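Local structure of GH26C (Muricauda sp. MAR_2010_75, 6Q78) at residues L200-I203 against A204-T207; F225-D229 against G230-W234. The protein probably hydrolyses internal beta-1,4-mannosidic bonds of mannan polysaccharides, as a family 26 glycoside hydrolase with a TIM-barrel fold. One frame throughout, in Å; residues are numbered along the deposited sequence.

Contact 1. Residues L200-I203 against A204-T207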
ATOM      1  N   LEU A 200      14.824   2.946  10.497  1.00  7.91           N
ATOM      2  CA  LEU A 200      13.930   4.087  10.274  1.00  7.78           C
ATOM      3  C   LEU A 200      14.700   5.302   9.772  1.00  7.99           C
ATOM      4  O   LEU A 200      14.189   6.077   8.953  1.00  8.65           O
ATOM      5  CB  LEU A 200      13.152   4.431  11.548  1.00  9.00           C
ATOM      6  CG  LEU A 200      12.232   3.298  12.017  1.00  7.89           C
ATOM      7  CD1 LEU A 200      11.519   3.863  13.242  1.00 10.28           C
ATOM      8  CD2 LEU A 200      11.220   2.878  10.949  1.00  7.99           C
ATOM      9  N   GLU A 201      15.927   5.485  10.251  1.00 10.09           N
ATOM     10  CA  GLU A 201      16.743   6.590   9.749  1.00  9.29           C
ATOM     11  C   GLU A 201      17.044   6.416   8.266  1.00  9.67           C
ATOM     12  O   GLU A 201      17.064   7.404   7.515  1.00 10.78           O
ATOM     13  CB  GLU A 201      18.023   6.706  10.582  1.00 11.88           C
ATOM     14  CG  GLU A 201      17.720   7.225  12.004  1.00 14.51           C
ATOM     15  CD  GLU A 201      18.749   6.819  13.063  1.00 20.92           C
ATOM     16  OE1 GLU A 201      19.887   6.423  12.705  1.00 19.26           O
ATOM     17  OE2 GLU A 201      18.420   6.900  14.275  1.00 18.28           O
ATOM     18  N   LYS A 202      17.258   5.169   7.816  1.00  8.70           N
ATOM     19  CA  LYS A 202      17.461   4.932   6.383  1.00  8.84           C
ATOM     20  C   LYS A 202      16.179   5.191   5.598  1.00 10.06           C
ATOM     21  O   LYS A 202      16.214   5.829   4.539  1.00  8.52           O
ATOM     22  CB  LYS A 202      17.924   3.481   6.153  1.00  8.07           C
ATOM     23  CG  LYS A 202      18.121   3.107   4.676  1.00 10.91           C
ATOM     24  CD  LYS A 202      19.202   4.008   4.030  1.00 11.29           C
ATOM     25  CE  LYS A 202      19.222   3.847   2.498  1.00 13.40           C
ATOM     26  NZ  LYS A 202      19.602   2.448   2.090  1.00 10.76           N
ATOM     27  N   ILE A 203      15.025   4.740   6.105  1.00  7.47           N
ATOM     28  CA  ILE A 203      13.763   5.078   5.453  1.00  7.03           C
ATOM     29  C   ILE A 203      13.602   6.591   5.349  1.00  7.08           C
ATOM     30  O   ILE A 203      13.177   7.118   4.311  1.00  8.19           O
ATOM     31  CB  ILE A 203      12.587   4.420   6.201  1.00  6.71           C
ATOM     32  CG1 ILE A 203      12.592   2.906   5.902  1.00  8.41           C
ATOM     33  CG2 ILE A 203      11.234   5.082   5.773  1.00  7.41           C
ATOM     34  CD1 ILE A 203      11.540   2.137   6.678  1.00 12.34           C
ATOM     35  N   ALA A 204      13.916   7.316   6.429  1.00  7.72           N
ATOM     36  CA  ALA A 204      13.744   8.768   6.420  1.00  8.27           C
ATOM     37  C   ALA A 204      14.676   9.438   5.426  1.00  8.41           C
ATOM     38  O   ALA A 204      14.248  10.344   4.692  1.00  9.85           O
ATOM     39  CB  ALA A 204      13.972   9.323   7.824  1.00  9.97           C
ATOM     40  N   SER A 205      15.956   9.039   5.392  1.00  9.86           N
ATOM     41  CA  SER A 205      16.883   9.685   4.472  1.00  8.61           C
ATOM     42  C   SER A 205      16.497   9.385   3.028  1.00 11.13           C
ATOM     43  O   SER A 205      16.543  10.282   2.165  1.00 10.24           O
ATOM     44  CB  SER A 205      18.332   9.298   4.780  1.00 13.10           C
ATOM     45  OG  SER A 205      18.560   7.944   4.498  1.00 26.70           O
ATOM     46  N   PHE A 206      16.055   8.154   2.746  1.00  9.68           N
ATOM     47  CA  PHE A 206      15.592   7.864   1.394  1.00  8.33           C
ATOM     48  C   PHE A 206      14.375   8.710   1.066  1.00  9.98           C
ATOM     49  O   PHE A 206      14.279   9.298  -0.029  1.00  9.76           O
ATOM     50  CB  PHE A 206      15.257   6.365   1.262  1.00  7.02           C
ATOM     51  CG  PHE A 206      14.719   5.978  -0.084  1.00  6.77           C
ATOM     52  CD1 PHE A 206      13.357   6.024  -0.347  1.00  7.37           C
ATOM     53  CD2 PHE A 206      15.585   5.611  -1.108  1.00  9.68           C
ATOM     54  CE1 PHE A 206      12.873   5.648  -1.596  1.00  9.68           C
ATOM     55  CE2 PHE A 206      15.101   5.268  -2.362  1.00  7.60           C
ATOM     56  CZ  PHE A 206      13.763   5.281  -2.610  1.00  8.23           C
ATOM     57  N   THR A 207      13.400   8.728   1.976  1.00  7.09           N
ATOM     58  CA  THR A 207      12.153   9.439   1.688  1.00  8.22           C
ATOM     59  C   THR A 207      12.389  10.942   1.497  1.00  8.45           C
ATOM     60  O   THR A 207      11.801  11.566   0.591  1.00  8.75           O
ATOM     61  CB  THR A 207      11.175   9.168   2.828  1.00  7.06           C
ATOM     62  OG1 THR A 207      10.871   7.766   2.878  1.00  7.50           O
ATOM     63  CG2 THR A 207       9.853   9.930   2.625  1.00  9.96           C
TER
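Thr207 bonds back to Ile203 one helical turn earlier, and it does so twice. Its hydroxyl gives its proton to the carbonyl, OG1 of Thr207 to O of Ile203 at 2.8 Å, while the peptide N of Thr207 makes the ordinary helical bond to the same oxygen at 2.8 Å. The two donors arrive from opposite faces of the carbonyl plane, with OG1 35° above it. What puts OG1 there is a first torsion of -63°, which sets the hydroxyl beside its own backbone N and anti to the carbonyl carbon. The polar group of a residue lying against the barrel is thus satisfied within the helix. Ile203 and Thr207 run side by side in the same direction, with CG2 of Ile203 4.0 Å from OG1 of Thr207.

On the other flank, OG of Ser205 sits 3.2 Å from O of Lys202 and 3.4 Å from O of Glu201, so which carbonyl takes its proton is not settled. CD of Lys202 passes 4.0 Å from OG of Ser205. The lysine chain bends at chi2 and chi4 and carries NZ to the carbonyl of Ile120 and the carboxylate of Glu137. Between the two flanks, the methyl of Ala204 lies 3.4 Å from O of Leu200.

Further out, Glu201 bonds to Tyr255, and Leu200 packs on Phe251, Thr252 and Tyr255 of helix 242-259. Phe206 turns to Glu137 and Arg141 of helix 132-150. Ile203 and Thr207 press on Phe222 and Ile220, so this turn of helix 193-208 lies against strand 220-223 with a helix to each flank.

Contact 2. Residues F225-D229 against G230-W234; sequences FHEFD and GDWFW
Glu227 meets Trp232 in the loop that leaves the C-terminal end of the fourth strand of the TIM barrel. Family 26 enzymes, as members of clan GH-A, carry their acid/base glutamate just past this strand, so Glu227 is a likely candidate for that role. CB of Glu227 lies 3.7 Å from NE1 of Trp232, close to CZ2 as well, and from CG the chain runs out extended. At the tip, OE1 takes the indole N-H on its anti lone pair, NE1 of Trp232 to OE1 of Glu227 at 2.9 Å. OE1 lies at the indole edge, tilted 16° from its plane, and the carboxylate and indole planes stand 72° apart. The other oxygen, OE2, holds the amine of a bound Tris molecule, probably from the crystallisation liquor, whose O1 bonds to NE2 of His226. With both oxygens held, the carboxylate's rotation is limited.

CE2 of Phe233 lies over one face of the His226 imidazole, toward its rim, 3.6 Å from NE2 of His226; the two rings meet obliquely, planes at 44°. At the two ends of the stretch, CE1 of Phe225 touches CH2 of Trp234 at 4.2 Å. A type I turn from Glu227 to Gly230 reverses the chain, N of Gly230 to O of Glu227 at 3.1 Å. O of Glu227 also takes a proton from water 1 at 2.9 Å, which accepts from N of Phe233 at 3.0 Å.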
ATOM      1  N   PHE A 225       4.191  -3.010   8.542  1.00  6.89           N
ATOM      2  CA  PHE A 225       3.676  -4.057   9.453  1.00  8.71           C
ATOM      3  C   PHE A 225       2.271  -4.488   9.049  1.00  7.29           C
ATOM      4  O   PHE A 225       1.362  -4.653   9.867  1.00  7.61           O
ATOM      5  CB  PHE A 225       3.793  -3.623  10.935  1.00  8.33           C
ATOM      6  CG  PHE A 225       5.186  -3.155  11.283  1.00  8.06           C
ATOM      7  CD1 PHE A 225       6.230  -4.073  11.243  1.00  7.43           C
ATOM      8  CD2 PHE A 225       5.459  -1.826  11.593  1.00  7.92           C
ATOM      9  CE1 PHE A 225       7.532  -3.671  11.503  1.00  9.50           C
ATOM     10  CE2 PHE A 225       6.751  -1.408  11.867  1.00  9.57           C
ATOM     11  CZ  PHE A 225       7.787  -2.349  11.835  1.00  8.28           C
ATOM     12  N   HIS A 226       2.123  -4.715   7.745  1.00  7.05           N
ATOM     13  CA  HIS A 226       0.816  -5.059   7.189  1.00  7.20           C
ATOM     14  C   HIS A 226       0.463  -6.538   7.399  1.00  7.61           C
ATOM     15  O   HIS A 226       1.312  -7.403   7.669  1.00  8.96           O
ATOM     16  CB  HIS A 226       0.792  -4.725   5.682  1.00  6.89           C
ATOM     17  CG  HIS A 226       1.749  -5.541   4.859  1.00  7.71           C
ATOM     18  ND1 HIS A 226       3.108  -5.581   5.121  1.00  8.17           N
ATOM     19  CD2 HIS A 226       1.551  -6.332   3.769  1.00  7.26           C
ATOM     20  CE1 HIS A 226       3.697  -6.365   4.243  1.00  7.06           C
ATOM     21  NE2 HIS A 226       2.783  -6.826   3.400  1.00  9.31           N
ATOM     22  N   GLU A 227      -0.822  -6.833   7.251  1.00  8.67           N
ATOM     23  CA  GLU A 227      -1.288  -8.221   7.350  1.00  8.40           C
ATOM     24  C   GLU A 227      -0.925  -8.842   8.683  1.00  9.12           C
ATOM     25  O   GLU A 227      -0.709 -10.064   8.777  1.00 11.22           O
ATOM     26  CB  GLU A 227      -0.789  -9.087   6.170  1.00  8.35           C
ATOM     27  CG  GLU A 227      -1.299  -8.523   4.815  1.00  9.55           C
ATOM     28  CD  GLU A 227      -0.747  -9.222   3.600  1.00 11.15           C
ATOM     29  OE1 GLU A 227      -0.051 -10.229   3.712  1.00 11.68           O
ATOM     30  OE2 GLU A 227      -1.005  -8.710   2.475  1.00 10.46           O
ATOM     31  N   PHE A 228      -0.950  -8.021   9.735  1.00  9.62           N
ATOM     32  CA  PHE A 228      -0.545  -8.420  11.077  1.00  9.13           C
ATOM     33  C   PHE A 228      -1.567  -9.323  11.762  1.00 11.64           C
ATOM     34  O   PHE A 228      -1.279  -9.825  12.869  1.00 11.82           O
ATOM     35  CB  PHE A 228      -0.416  -7.129  11.903  1.00 10.87           C
ATOM     36  CG  PHE A 228      -1.700  -6.314  11.937  1.00  9.12           C
ATOM     37  CD1 PHE A 228      -2.721  -6.656  12.815  1.00 13.02           C
ATOM     38  CD2 PHE A 228      -1.901  -5.258  11.070  1.00 10.18           C
ATOM     39  CE1 PHE A 228      -3.906  -5.935  12.815  1.00 12.28           C
ATOM     40  CE2 PHE A 228      -3.088  -4.518  11.078  1.00 12.09           C
ATOM     41  CZ  PHE A 228      -4.090  -4.878  11.954  1.00 12.07           C
ATOM     42  N   ASP A 229      -2.736  -9.531  11.151  1.00 10.07           N
ATOM     43  CA  ASP A 229      -3.722 -10.485  11.666  1.00 11.79           C
ATOM     44  C   ASP A 229      -3.441 -11.909  11.219  1.00 15.03           C
ATOM     45  O   ASP A 229      -4.018 -12.846  11.795  1.00 17.31           O
ATOM     46  CB  ASP A 229      -5.158 -10.033  11.322  1.00 11.97           C
ATOM     47  CG  ASP A 229      -5.352  -9.709   9.829  0.70 10.57           C
ATOM     48  OD1 ASP A 229      -4.347  -9.476   9.128  0.82  9.99           O
ATOM     49  OD2 ASP A 229      -6.527  -9.683   9.380  0.84 10.89           O
ATOM     50  N   GLY A 230      -2.584 -12.095  10.222  1.00 15.09           N
ATOM     51  CA  GLY A 230      -2.087 -13.408   9.874  1.00 14.54           C
ATOM     52  C   GLY A 230      -0.827 -13.754  10.663  1.00 15.46           C
ATOM     53  O   GLY A 230      -0.301 -12.953  11.434  1.00 16.12           O
ATOM     54  N   ASP A 231      -0.348 -14.979  10.445  1.00 17.05           N
ATOM     55  CA  ASP A 231       0.827 -15.501  11.143  1.00 17.08           C
ATOM     56  C   ASP A 231       2.044 -15.671  10.240  1.00 14.39           C
ATOM     57  O   ASP A 231       3.023 -16.303  10.653  1.00 14.94           O
ATOM     58  CB  ASP A 231       0.500 -16.833  11.828  1.00 19.26           C
ATOM     59  CG  ASP A 231       0.208 -17.978  10.819  0.30 15.41           C
ATOM     60  OD1 ASP A 231       0.197 -17.756   9.578  0.89 30.35           O
ATOM     61  OD2 ASP A 231      -0.032 -19.121  11.279  0.62 29.87           O
ATOM     62  N   TRP A 232       2.023 -15.109   9.038  1.00 12.49           N
ATOM     63  CA  TRP A 232       3.100 -15.354   8.092  1.00 10.47           C
ATOM     64  C   TRP A 232       4.244 -14.364   8.213  1.00  9.90           C
ATOM     65  O   TRP A 232       5.329 -14.649   7.692  1.00 11.83           O
ATOM     66  CB  TRP A 232       2.605 -15.388   6.641  1.00 11.39           C
ATOM     67  CG  TRP A 232       1.617 -14.283   6.254  1.00 12.01           C
ATOM     68  CD1 TRP A 232       1.930 -13.059   5.689  1.00 12.34           C
ATOM     69  CD2 TRP A 232       0.183 -14.356   6.307  1.00 13.43           C
ATOM     70  NE1 TRP A 232       0.762 -12.347   5.446  1.00 12.95           N
ATOM     71  CE2 TRP A 232      -0.316 -13.121   5.805  1.00 10.00           C
ATOM     72  CE3 TRP A 232      -0.725 -15.322   6.768  1.00 16.59           C
ATOM     73  CZ2 TRP A 232      -1.681 -12.849   5.726  1.00 12.26           C
ATOM     74  CZ3 TRP A 232      -2.085 -15.044   6.689  1.00 16.73           C
ATOM     75  CH2 TRP A 232      -2.545 -13.808   6.187  1.00 15.18           C
ATOM     76  N   PHE A 233       4.041 -13.233   8.879  1.00  9.55           N
ATOM     77  CA  PHE A 233       5.100 -12.270   9.189  1.00  9.63           C
ATOM     78  C   PHE A 233       5.348 -12.249  10.692  1.00  9.43           C
ATOM     79  O   PHE A 233       4.450 -12.562  11.492  1.00 10.80           O
ATOM     80  CB  PHE A 233       4.673 -10.829   8.786  1.00  9.22           C
ATOM     81  CG  PHE A 233       4.467 -10.622   7.307  1.00  8.24           C
ATOM     82  CD1 PHE A 233       5.412 -11.073   6.398  1.00 12.29           C
ATOM     83  CD2 PHE A 233       3.329  -9.980   6.836  1.00  8.06           C
ATOM     84  CE1 PHE A 233       5.258 -10.863   5.043  1.00 10.42           C
ATOM     85  CE2 PHE A 233       3.165  -9.770   5.475  1.00  8.20           C
ATOM     86  CZ  PHE A 233       4.125 -10.219   4.574  1.00 10.59           C
ATOM     87  N   TRP A 234       6.564 -11.833  11.085  1.00  9.31           N
ATOM     88  CA  TRP A 234       6.952 -11.868  12.499  1.00 10.74           C
ATOM     89  C   TRP A 234       6.283 -10.770  13.323  1.00 11.13           C
ATOM     90  O   TRP A 234       6.302 -10.843  14.561  1.00  9.98           O
ATOM     91  CB  TRP A 234       8.484 -11.860  12.626  1.00 10.25           C
ATOM     92  CG  TRP A 234       9.180 -10.773  11.894  1.00  9.14           C
ATOM     93  CD1 TRP A 234       9.716 -10.843  10.621  1.00  8.88           C
ATOM     94  CD2 TRP A 234       9.422  -9.421  12.347  1.00  8.87           C
ATOM     95  NE1 TRP A 234      10.283  -9.635  10.276  1.00  9.71           N
ATOM     96  CE2 TRP A 234      10.101  -8.742  11.304  1.00  8.44           C
ATOM     97  CE3 TRP A 234       9.089  -8.717  13.507  1.00  9.09           C
ATOM     98  CZ2 TRP A 234      10.507  -7.405  11.396  1.00  9.39           C
ATOM     99  CZ3 TRP A 234       9.477  -7.377  13.608  1.00 12.08           C
ATOM    100  CH2 TRP A 234      10.176  -6.723  12.536  1.00 10.80           C
TER
HETATM  101  O   HOH W   1       1.440 -11.905   9.339  1.00 16.34           O

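From the N terminus, contact 1 comes first, one turn within helix 193-208 that closes no loop. The chain then returns to the barrel as its fourth strand, 220-223, and contact 2 opens two residues beyond its end, folding the following loop back on itself through a tight turn before helix 242-259. The two follow in series and neither encloses nor crosses the other. The centres of contacts 1 and 2 are about 23 Å apart, their nearest atoms about 6 Å. Strand 220-223 joins them: contact 1 packs on its outer side, and contact 2 extends from its C-terminal end. Helix 242-259 serves both: it flanks contact 1, and its Tyr245 bonds the backbone oxygen of Phe225.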